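Local coordinates for protein salicylaldehyde dehydrogenase NahF (Pseudomonas putida, PDB 4JZ6) that probably oxidises salicylaldehyde to salicylate with NAD+ and water, a step of naphthalene degradation, as a member of the aldehyde dehydrogenase family, at residues 417-430 / 440-454. Residues are numbered along the deposited sequence; the frame is centred on the assembly and turned at random.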
loop_
_atom_site.group_PDB
_atom_site.type_symbol
_atom_site.label_atom_id
_atom_site.label_comp_id
_atom_site.label_asym_id
_atom_site.label_seq_id
_atom_site.Cartn_x
_atom_site.Cartn_y
_atom_site.Cartn_z
ATOM N N ALA A 417 -11.547 -2.038 23.211
ATOM C CA ALA A 417 -11.402 -2.615 21.884
ATOM C C ALA A 417 -10.349 -1.840 21.102
ATOM O O ALA A 417 -9.479 -2.425 20.461
ATOM C CB ALA A 417 -12.729 -2.617 21.147
ATOM N N ASN A 418 -10.422 -0.517 21.177
ATOM C CA ASN A 418 -9.519 0.334 20.415
ATOM C C ASN A 418 -8.097 0.424 20.972
ATOM O O ASN A 418 -7.199 0.946 20.305
ATOM C CB ASN A 418 -10.114 1.734 20.252
ATOM C CG ASN A 418 -11.040 1.835 19.056
ATOM O OD1 ASN A 418 -11.024 0.980 18.173
ATOM N ND2 ASN A 418 -11.845 2.888 19.016
ATOM N N ASP A 419 -7.882 -0.081 22.182
ATOM C CA ASP A 419 -6.546 -0.001 22.769
ATOM C C ASP A 419 -5.643 -1.180 22.374
ATOM O O ASP A 419 -4.469 -1.229 22.738
ATOM C CB ASP A 419 -6.611 0.221 24.287
ATOM C CG ASP A 419 -6.409 -1.058 25.094
ATOM O OD1 ASP A 419 -5.789 -0.966 26.180
ATOM O OD2 ASP A 419 -6.872 -2.142 24.668
ATOM N N SER A 420 -6.199 -2.130 21.632
ATOM C CA SER A 420 -5.397 -3.213 21.080
ATOM C C SER A 420 -4.426 -2.671 20.043
ATOM O O SER A 420 -4.705 -1.685 19.364
ATOM C CB SER A 420 -6.286 -4.273 20.429
ATOM O OG SER A 420 -5.504 -5.290 19.825
ATOM N N VAL A 421 -3.287 -3.334 19.920
ATOM C CA VAL A 421 -2.298 -2.970 18.919
ATOM C C VAL A 421 -2.689 -3.568 17.567
ATOM O O VAL A 421 -2.113 -3.227 16.533
ATOM C CB VAL A 421 -0.884 -3.444 19.345
ATOM C CG1 VAL A 421 -0.639 -4.893 18.930
ATOM C CG2 VAL A 421 0.170 -2.519 18.786
ATOM N N TYR A 422 -3.680 -4.458 17.586
ATOM C CA TYR A 422 -4.193 -5.091 16.370
ATOM C C TYR A 422 -5.578 -4.559 16.018
ATOM O O TYR A 422 -6.195 -3.828 16.797
ATOM C CB TYR A 422 -4.298 -6.606 16.547
ATOM C CG TYR A 422 -3.011 -7.299 16.909
ATOM C CD1 TYR A 422 -2.031 -7.524 15.952
ATOM C CD2 TYR A 422 -2.783 -7.755 18.203
ATOM C CE1 TYR A 422 -0.850 -8.175 16.275
ATOM C CE2 TYR A 422 -1.605 -8.405 18.536
ATOM C CZ TYR A 422 -0.642 -8.613 17.567
ATOM O OH TYR A 422 0.531 -9.261 17.886
ATOM N N GLY A 423 -6.070 -4.959 14.851
ATOM C CA GLY A 423 -7.383 -4.553 14.390
ATOM C C GLY A 423 -7.847 -5.379 13.205
ATOM O O GLY A 423 -8.107 -4.838 12.134
ATOM N N LEU A 424 -7.959 -6.689 13.401
ATOM C CA LEU A 424 -8.363 -7.592 12.324
ATOM C C LEU A 424 -9.877 -7.760 12.262
ATOM O O LEU A 424 -10.547 -7.183 11.402
ATOM C CB LEU A 424 -7.684 -8.963 12.474
ATOM C CG LEU A 424 -8.046 -10.030 11.432
ATOM C CD1 LEU A 424 -7.916 -9.485 10.010
ATOM C CD2 LEU A 424 -7.195 -11.287 11.599
ATOM N N SER A 425 -10.413 -8.566 13.171
ATOM C CA SER A 425 -11.837 -8.849 13.177
ATOM C C SER A 425 -12.428 -8.544 14.548
ATOM O O SER A 425 -11.695 -8.407 15.528
ATOM C CB SER A 425 -12.087 -10.305 12.802
ATOM O OG SER A 425 -13.446 -10.512 12.475
ATOM N N SER A 426 -13.750 -8.428 14.612
ATOM C CA SER A 426 -14.425 -8.127 15.868
ATOM C C SER A 426 -15.916 -8.414 15.764
ATOM O O SER A 426 -16.485 -8.443 14.667
ATOM C CB SER A 426 -14.208 -6.665 16.258
ATOM O OG SER A 426 -14.849 -5.806 15.328
ATOM N N GLY A 427 -16.543 -8.630 16.916
ATOM C CA GLY A 427 -17.979 -8.834 16.975
ATOM C C GLY A 427 -18.578 -7.986 18.073
ATOM O O GLY A 427 -17.947 -7.790 19.113
ATOM N N VAL A 428 -19.784 -7.474 17.847
ATOM C CA VAL A 428 -20.455 -6.644 18.845
ATOM C C VAL A 428 -21.866 -7.144 19.121
ATOM O O VAL A 428 -22.741 -7.034 18.266
ATOM C CB VAL A 428 -20.547 -5.171 18.394
ATOM C CG1 VAL A 428 -21.189 -4.338 19.477
ATOM C CG2 VAL A 428 -19.172 -4.628 18.029
ATOM N N PHE A 429 -22.094 -7.679 20.318
ATOM C CA PHE A 429 -23.418 -8.187 20.672
ATOM C C PHE A 429 -24.235 -7.235 21.541
ATOM O O PHE A 429 -23.830 -6.871 22.644
ATOM C CB PHE A 429 -23.319 -9.554 21.346
ATOM C CG PHE A 429 -23.330 -10.702 20.383
ATOM C CD1 PHE A 429 -24.488 -11.432 20.171
ATOM C CD2 PHE A 429 -22.185 -11.052 19.684
ATOM C CE1 PHE A 429 -24.501 -12.491 19.287
ATOM C CE2 PHE A 429 -22.194 -12.104 18.794
ATOM C CZ PHE A 429 -23.354 -12.825 18.595
ATOM N N GLY A 430 -25.399 -6.850 21.034
ATOM C CA GLY A 430 -26.315 -6.006 21.775
ATOM C C GLY A 430 -27.692 -6.062 21.149
ATOM O O GLY A 430 -27.820 -6.056 19.926
ATOM N N GLY A 440 -19.696 -0.421 16.951
ATOM C CA GLY A 440 -19.223 -1.107 15.764
ATOM C C GLY A 440 -18.508 -0.158 14.824
ATOM O O GLY A 440 -17.462 -0.481 14.262
ATOM N N MET A 441 -19.063 1.036 14.673
ATOM C CA MET A 441 -18.507 1.999 13.741
ATOM C C MET A 441 -17.299 2.743 14.305
ATOM O O MET A 441 -16.452 3.227 13.551
ATOM C CB MET A 441 -19.597 2.956 13.276
ATOM C CG MET A 441 -20.436 2.363 12.162
ATOM S SD MET A 441 -21.720 3.478 11.611
ATOM C CE MET A 441 -23.013 3.131 12.789
ATOM N N SER A 442 -17.210 2.803 15.629
ATOM C CA SER A 442 -16.140 3.537 16.296
ATOM C C SER A 442 -14.866 2.717 16.509
ATOM O O SER A 442 -13.787 3.288 16.671
ATOM C CB SER A 442 -16.634 4.093 17.633
ATOM O OG SER A 442 -17.670 5.038 17.434
ATOM N N ILE A 443 -14.987 1.391 16.513
ATOM C CA ILE A 443 -13.827 0.521 16.740
ATOM C C ILE A 443 -12.942 0.364 15.499
ATOM O O ILE A 443 -13.427 0.387 14.364
ATOM C CB ILE A 443 -14.225 -0.872 17.294
ATOM C CG1 ILE A 443 -15.156 -1.603 16.328
ATOM C CG2 ILE A 443 -14.874 -0.737 18.669
ATOM C CD1 ILE A 443 -15.674 -2.911 16.872
ATOM N N GLU A 444 -11.642 0.203 15.736
ATOM C CA GLU A 444 -10.635 0.228 14.675
ATOM C C GLU A 444 -10.312 -1.167 14.128
ATOM O O GLU A 444 -9.237 -1.721 14.379
ATOM C CB GLU A 444 -9.372 0.932 15.186
ATOM C CG GLU A 444 -9.580 2.421 15.463
ATOM C CD GLU A 444 -8.636 2.979 16.517
ATOM O OE1 GLU A 444 -8.061 2.193 17.299
ATOM O OE2 GLU A 444 -8.474 4.215 16.572
ATOM N N TYR A 445 -11.255 -1.732 13.381
ATOM C CA TYR A 445 -11.144 -3.115 12.925
ATOM C C TYR A 445 -11.507 -3.268 11.451
ATOM O O TYR A 445 -12.415 -2.602 10.949
ATOM C CB TYR A 445 -11.994 -4.040 13.816
ATOM C CG TYR A 445 -11.390 -4.191 15.195
ATOM C CD1 TYR A 445 -10.611 -5.299 15.516
ATOM C CD2 TYR A 445 -11.557 -3.204 16.161
ATOM C CE1 TYR A 445 -10.032 -5.421 16.764
ATOM C CE2 TYR A 445 -10.982 -3.319 17.410
ATOM C CZ TYR A 445 -10.224 -4.430 17.707
ATOM O OH TYR A 445 -9.652 -4.548 18.954
ATOM N N GLY A 446 -10.773 -4.130 10.758
ATOM C CA GLY A 446 -11.042 -4.392 9.359
ATOM C C GLY A 446 -12.380 -5.078 9.166
ATOM O O GLY A 446 -13.033 -4.890 8.140
ATOM N N CYS A 447 -12.783 -5.878 10.149
ATOM C CA CYS A 447 -14.066 -6.574 10.104
ATOM C C CYS A 447 -14.845 -6.378 11.403
ATOM O O CYS A 447 -14.329 -6.657 12.492
ATOM C CB CYS A 447 -13.849 -8.063 9.863
ATOM S SG CYS A 447 -12.707 -8.430 8.519
ATOM N N VAL A 448 -16.082 -5.897 11.284
ATOM C CA VAL A 448 -16.973 -5.734 12.435
ATOM C C VAL A 448 -18.272 -6.507 12.202
ATOM O O VAL A 448 -18.933 -6.332 11.176
ATOM C CB VAL A 448 -17.300 -4.248 12.695
ATOM C CG1 VAL A 448 -18.319 -4.112 13.804
ATOM C CG2 VAL A 448 -16.037 -3.486 13.041
ATOM N N HIS A 449 -18.636 -7.371 13.145
ATOM C CA HIS A 449 -19.835 -8.186 12.975
ATOM C C HIS A 449 -20.868 -7.934 14.061
ATOM O O HIS A 449 -20.678 -8.316 15.221
ATOM C CB HIS A 449 -19.466 -9.665 12.890
ATOM C CG HIS A 449 -18.509 -9.966 11.782
ATOM N ND1 HIS A 449 -18.842 -9.817 10.452
ATOM C CD2 HIS A 449 -17.219 -10.375 11.804
ATOM C CE1 HIS A 449 -17.805 -10.133 9.702
ATOM N NE2 HIS A 449 -16.806 -10.479 10.495
ATOM N N ILE A 450 -21.962 -7.279 13.677
ATOM C CA ILE A 450 -23.011 -6.932 14.630
ATOM C C ILE A 450 -23.854 -8.161 14.949
ATOM O O ILE A 450 -24.558 -8.692 14.085
ATOM C CB ILE A 450 -23.904 -5.798 14.112
ATOM C CG1 ILE A 450 -23.056 -4.572 13.747
ATOM C CG2 ILE A 450 -24.960 -5.450 15.140
ATOM C CD1 ILE A 450 -22.120 -4.105 14.846
ATOM N N ASN A 451 -23.766 -8.603 16.198
ATOM C CA ASN A 451 -24.370 -9.854 16.636
ATOM C C ASN A 451 -23.872 -11.052 15.813
ATOM O O ASN A 451 -24.640 -11.940 15.449
ATOM C CB ASN A 451 -25.895 -9.747 16.636
ATOM C CG ASN A 451 -26.402 -8.713 17.619
ATOM O OD1 ASN A 451 -26.012 -8.707 18.784
ATOM N ND2 ASN A 451 -27.267 -7.826 17.152
ATOM N N GLY A 452 -22.572 -11.061 15.535
ATOM C CA GLY A 452 -21.940 -12.171 14.848
ATOM C C GLY A 452 -20.598 -12.529 15.458
ATOM O O GLY A 452 -20.051 -11.764 16.252
ATOM N N SER A 453 -20.059 -13.688 15.093
ATOM C CA SER A 453 -18.766 -14.111 15.620
ATOM C C SER A 453 -17.637 -13.287 15.011
ATOM O O SER A 453 -17.852 -12.537 14.058
ATOM C CB SER A 453 -18.529 -15.598 15.344
ATOM O OG SER A 453 -18.064 -15.812 14.022
ATOM N N THR A 454 -16.431 -13.441 15.554
ATOM C CA THR A 454 -15.256 -12.769 15.001
ATOM C C THR A 454 -14.638 -13.554 13.851
ATOM O O THR A 454 -13.766 -13.045 13.152
ATOM C CB THR A 454 -14.149 -12.573 16.057
ATOM O OG1 THR A 454 -13.484 -13.825 16.293
ATOM C CG2 THR A 454 -14.727 -12.011 17.358
HETATM O O HOH W 1 -7.222 -6.540 17.829
HETATM O O HOH W 2 -7.885 -2.090 16.953
HETATM O O HOH W 3 -14.237 -11.525 9.909
#
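With CG of Tyr445 turned opposite its own carbonyl carbon (chi1 -71°), the phenol ring is carried back to the end of helix 410-418, where OH donates to Ala417 O at 2.6 Å. The Ala417 oxygen lies at the ring edge, CB of Ser426 over one face in a CH-pi contact. The serine suits this place by being small and polar at once: chi1 of 66° sets OG between its backbone N and carbonyl carbon, where it donates to Cys447 O (3.0 Å). Replacing Tyr445 by a phenylalanine would probably leave Ala417 O without its short bond and the ring less firmly fixed in rotation.

Asn418 suits its place because an amide both gives and accepts: OD1 accepts from Glu444 N at 2.6 Å, in the carbonyl plane, and ND2 gives a nearly straight N-H...O bond (179°) to Ser442 O, from above that carbonyl's plane. This secures the chain leaving helix 433-442; the Glu444 carboxylate pairs with Lys467. Farther along strand 425-429, CG2 of Val428 meets CD1 of Ile443 tip to tip at 4.1 Å, branched apolar ends that pack the strand against the residue just after helix 433-442. CA of Asn451 sits over the centre of the Phe429 ring, 3.6 Å from the centroid, and Asn451 OD1 accepts from Gly430 N (3.0 Å); asparagine also tolerates the positive phi of the type II turn His449 to Gly452.

Val428 N to His449 O and Asn451 N to Val428 O join the parallel strands, the second pairing onward with a strand of the second subunit. This is a beta-alpha-beta crossover at the dimer-facing edge of an aldehyde dehydrogenase alpha/beta domain.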